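Local coordinates for oligopeptide-binding protein oppA (Lactococcus lactis, PDB 3DRF), which binds oligopeptides in a voluminous cavity as the receptor of the OppABCDF ABC transporter, which takes them up, closing over them like a Venus fly-trap, at residues 179-191 with 474-486. Residues are numbered along the deposited sequence; the frame is centred on the assembly and turned at random.
Sequences KPGMTQSGNGYFL and SLASEPSQQDLFS
G186 and S477 bring the two backbones together, their CA atoms 4.7 Å apart, at the type II turn Q184-N187. G186 has a positive phi and lies against S477 N, where a CB would clash. Two hydrogen bonds grip this point. Q184, its CG anti to the backbone N (chi1 -168°) and its chain extended, sends NE2 to S477 O at 2.8 Å. That bond is nearly straight (165°) and lies in the carbonyl plane. In return S477 OG donates to S185 O, also at 2.8 Å, from above that carbonyl's plane.

E478 packs against the turn. Its CB packs on the G186 carbonyl, its CG lies 3.9 Å from Q184 CB, and a bend at chi2 (-75°) lays OE2 3.5 Å from G181 CA. The buried carboxylate is well satisfied: OE2 pairs with R519 and takes a water shared with Q184 OE1, while OE1 accepts S480 N from above the carboxylate plane. Replacing this glutamate by an alanine is likely to leave R519 without this charge partner and open a gap beside G181 and Q184. Further along, Q482 CG meets Y189 OH at 3.5 Å, and that hydroxyl bonds D509. D483 OD2 reaches G188 O through a water, while its OD1 is held by T137 and S139.

In this closed Venus fly-trap form of a family 5 solute-binding protein, the contact joins the loop between strand 170-174 and helix 197-200 to the segment leading from strand 468-474 into helix 482-485, beside the bound peptide, which touches S185 and S477. Helix 516-533 packs against P180 and P479, and helix 116-127 covers F190.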
# COMPACT_ATOMS: atom_id res chain seq x y z
N LYS A 179 9.17 -16.65 -10.44
CA LYS A 179 8.87 -15.31 -10.95
C LYS A 179 10.12 -14.44 -10.80
O LYS A 179 10.82 -14.58 -9.84
CB LYS A 179 7.66 -14.74 -10.18
CG LYS A 179 6.39 -15.69 -10.10
CD LYS A 179 5.67 -15.73 -11.45
CE LYS A 179 4.58 -16.81 -11.39
NZ LYS A 179 3.88 -16.82 -12.69
N PRO A 180 10.38 -13.55 -11.75
CA PRO A 180 11.66 -12.81 -11.78
C PRO A 180 11.86 -11.91 -10.55
O PRO A 180 12.94 -11.69 -10.11
CB PRO A 180 11.58 -12.01 -13.11
CG PRO A 180 10.12 -11.97 -13.45
CD PRO A 180 9.57 -13.28 -12.97
N GLY A 181 10.78 -11.46 -9.95
CA GLY A 181 10.88 -10.64 -8.75
C GLY A 181 11.19 -11.36 -7.41
O GLY A 181 11.32 -10.71 -6.41
N MET A 182 11.24 -12.69 -7.42
CA MET A 182 11.40 -13.49 -6.19
C MET A 182 12.70 -13.25 -5.42
O MET A 182 12.80 -13.60 -4.30
CB MET A 182 11.24 -14.98 -6.50
CG MET A 182 9.76 -15.38 -6.64
SD MET A 182 9.75 -17.14 -7.10
CE MET A 182 7.96 -17.53 -7.04
N THR A 183 13.67 -12.66 -6.10
CA THR A 183 14.94 -12.27 -5.46
C THR A 183 14.81 -10.99 -4.60
O THR A 183 15.72 -10.68 -3.89
CB THR A 183 16.03 -12.04 -6.52
OG1 THR A 183 15.52 -11.10 -7.46
CG2 THR A 183 16.42 -13.36 -7.22
N GLN A 184 13.65 -10.35 -4.62
CA GLN A 184 13.49 -9.02 -4.06
C GLN A 184 12.32 -9.00 -3.07
O GLN A 184 11.24 -9.56 -3.34
CB GLN A 184 13.24 -8.03 -5.21
CG GLN A 184 13.33 -6.55 -4.86
CD GLN A 184 13.62 -5.66 -6.07
OE1 GLN A 184 14.37 -6.06 -6.97
NE2 GLN A 184 13.07 -4.42 -6.06
N SER A 185 12.51 -8.36 -1.92
CA SER A 185 11.46 -8.22 -0.95
C SER A 185 10.30 -7.44 -1.61
O SER A 185 10.49 -6.57 -2.44
CB SER A 185 11.99 -7.51 0.31
OG SER A 185 10.96 -7.39 1.27
N GLY A 186 9.09 -7.80 -1.21
CA GLY A 186 7.87 -7.18 -1.75
C GLY A 186 7.39 -7.85 -3.03
O GLY A 186 6.48 -7.38 -3.62
N ASN A 187 8.00 -8.97 -3.43
CA ASN A 187 7.57 -9.64 -4.69
C ASN A 187 6.09 -10.18 -4.72
O ASN A 187 5.52 -10.30 -5.73
CB ASN A 187 8.60 -10.76 -5.05
CG ASN A 187 8.56 -11.96 -4.08
OD1 ASN A 187 7.66 -12.75 -4.08
ND2 ASN A 187 9.56 -12.04 -3.24
N GLY A 188 5.55 -10.50 -3.54
CA GLY A 188 4.14 -10.92 -3.37
C GLY A 188 3.87 -12.39 -3.66
O GLY A 188 2.84 -12.87 -3.35
N TYR A 189 4.81 -13.10 -4.26
CA TYR A 189 4.66 -14.55 -4.61
C TYR A 189 4.94 -15.50 -3.43
O TYR A 189 4.46 -16.58 -3.41
CB TYR A 189 5.50 -14.89 -5.86
CG TYR A 189 4.91 -14.25 -7.12
CD1 TYR A 189 3.82 -14.80 -7.73
CD2 TYR A 189 5.42 -13.05 -7.64
CE1 TYR A 189 3.25 -14.24 -8.88
CE2 TYR A 189 4.85 -12.45 -8.78
CZ TYR A 189 3.76 -13.07 -9.39
OH TYR A 189 3.14 -12.53 -10.50
N PHE A 190 5.72 -15.04 -2.47
CA PHE A 190 5.80 -15.69 -1.14
C PHE A 190 5.81 -14.57 -0.12
O PHE A 190 6.24 -13.50 -0.37
CB PHE A 190 6.97 -16.68 -1.00
CG PHE A 190 8.35 -16.06 -1.14
CD1 PHE A 190 9.03 -15.54 -0.02
CD2 PHE A 190 8.99 -16.01 -2.40
CE1 PHE A 190 10.32 -14.99 -0.18
CE2 PHE A 190 10.24 -15.46 -2.53
CZ PHE A 190 10.92 -14.98 -1.46
N LEU A 191 5.24 -14.88 1.02
CA LEU A 191 5.04 -13.88 2.09
C LEU A 191 6.27 -13.84 3.01
O LEU A 191 7.10 -14.70 2.99
CB LEU A 191 3.73 -14.20 2.89
CG LEU A 191 2.43 -14.25 2.01
CD1 LEU A 191 1.19 -14.70 2.83
CD2 LEU A 191 2.19 -12.85 1.30
N SER A 474 1.58 3.28 -0.47
CA SER A 474 2.96 2.98 -0.13
C SER A 474 3.22 1.60 -0.73
O SER A 474 2.81 0.58 -0.17
CB SER A 474 3.16 2.99 1.38
OG SER A 474 3.13 4.31 1.88
N LEU A 475 3.90 1.60 -1.86
CA LEU A 475 4.06 0.42 -2.69
C LEU A 475 5.02 -0.61 -2.09
O LEU A 475 5.94 -0.29 -1.40
CB LEU A 475 4.57 0.83 -4.08
CG LEU A 475 3.62 1.64 -4.96
CD1 LEU A 475 4.37 2.22 -6.15
CD2 LEU A 475 2.43 0.82 -5.42
N ALA A 476 4.76 -1.88 -2.45
CA ALA A 476 5.69 -2.97 -2.16
C ALA A 476 7.01 -2.68 -2.87
O ALA A 476 7.02 -2.04 -3.87
CB ALA A 476 5.10 -4.32 -2.69
N SER A 477 8.09 -3.16 -2.29
CA SER A 477 9.42 -2.84 -2.80
C SER A 477 9.87 -3.67 -4.00
O SER A 477 11.02 -3.81 -4.21
CB SER A 477 10.49 -2.88 -1.70
OG SER A 477 10.49 -4.12 -1.07
N GLU A 478 8.93 -4.24 -4.75
CA GLU A 478 9.22 -4.89 -6.04
C GLU A 478 8.17 -4.33 -7.01
O GLU A 478 7.03 -4.22 -6.64
CB GLU A 478 9.10 -6.41 -5.85
CG GLU A 478 9.87 -7.25 -6.91
CD GLU A 478 9.18 -7.29 -8.28
OE1 GLU A 478 7.95 -7.24 -8.30
OE2 GLU A 478 9.91 -7.35 -9.21
N PRO A 479 8.55 -4.02 -8.23
CA PRO A 479 7.63 -3.19 -9.06
C PRO A 479 6.33 -3.83 -9.66
O PRO A 479 5.51 -3.11 -10.13
CB PRO A 479 8.55 -2.69 -10.21
CG PRO A 479 9.69 -3.68 -10.24
CD PRO A 479 9.93 -4.00 -8.77
N SER A 480 6.24 -5.15 -9.66
CA SER A 480 5.01 -5.81 -10.14
C SER A 480 3.77 -5.29 -9.38
O SER A 480 3.79 -5.15 -8.19
CB SER A 480 5.14 -7.33 -9.98
OG SER A 480 3.96 -7.90 -10.57
N GLN A 481 2.74 -5.01 -10.14
CA GLN A 481 1.47 -4.51 -9.60
C GLN A 481 0.32 -5.52 -9.64
O GLN A 481 -0.79 -5.16 -9.56
CB GLN A 481 1.08 -3.17 -10.24
CG GLN A 481 2.23 -2.12 -9.98
CD GLN A 481 1.83 -0.72 -10.42
OE1 GLN A 481 0.99 -0.52 -11.29
NE2 GLN A 481 2.47 0.25 -9.83
N GLN A 482 0.66 -6.81 -9.71
CA GLN A 482 -0.35 -7.88 -9.52
C GLN A 482 -1.17 -7.66 -8.28
O GLN A 482 -2.33 -7.92 -8.31
CB GLN A 482 0.33 -9.28 -9.40
CG GLN A 482 1.04 -9.76 -10.73
CD GLN A 482 0.05 -10.45 -11.69
OE1 GLN A 482 -1.11 -10.36 -11.54
NE2 GLN A 482 0.57 -11.10 -12.70
N ASP A 483 -0.54 -7.20 -7.19
CA ASP A 483 -1.27 -7.15 -5.91
C ASP A 483 -2.14 -5.87 -5.79
O ASP A 483 -2.86 -5.74 -4.88
CB ASP A 483 -0.26 -7.33 -4.75
CG ASP A 483 0.33 -8.77 -4.69
OD1 ASP A 483 -0.09 -9.61 -5.40
OD2 ASP A 483 1.19 -8.91 -3.85
N LEU A 484 -2.06 -4.99 -6.76
CA LEU A 484 -2.99 -3.85 -6.90
C LEU A 484 -4.14 -4.10 -7.89
O LEU A 484 -5.22 -3.62 -7.69
CB LEU A 484 -2.22 -2.62 -7.38
CG LEU A 484 -1.09 -2.07 -6.49
CD1 LEU A 484 -0.58 -0.77 -7.08
CD2 LEU A 484 -1.54 -1.81 -5.02
N PHE A 485 -3.87 -4.82 -8.97
CA PHE A 485 -4.80 -4.85 -10.12
C PHE A 485 -5.21 -6.24 -10.63
O PHE A 485 -6.05 -6.33 -11.45
CB PHE A 485 -4.21 -4.06 -11.27
CG PHE A 485 -4.04 -2.59 -10.95
CD1 PHE A 485 -5.13 -1.79 -10.63
CD2 PHE A 485 -2.79 -2.05 -10.97
CE1 PHE A 485 -4.95 -0.46 -10.31
CE2 PHE A 485 -2.57 -0.68 -10.64
CZ PHE A 485 -3.65 0.10 -10.31
N SER A 486 -4.64 -7.31 -10.11
CA SER A 486 -5.02 -8.65 -10.62
C SER A 486 -6.52 -8.91 -10.39
O SER A 486 -7.13 -8.45 -9.46
CB SER A 486 -4.12 -9.78 -10.05
OG SER A 486 -4.33 -9.99 -8.64
O HOH W 1 12.46 -7.21 -9.34
O HOH W 2 5.29 -6.88 -6.17
O HOH W 3 3.16 -7.47 -2.69
O HOH W 4 7.20 -9.92 -8.08
O HOH W 5 1.00 -11.04 -2.16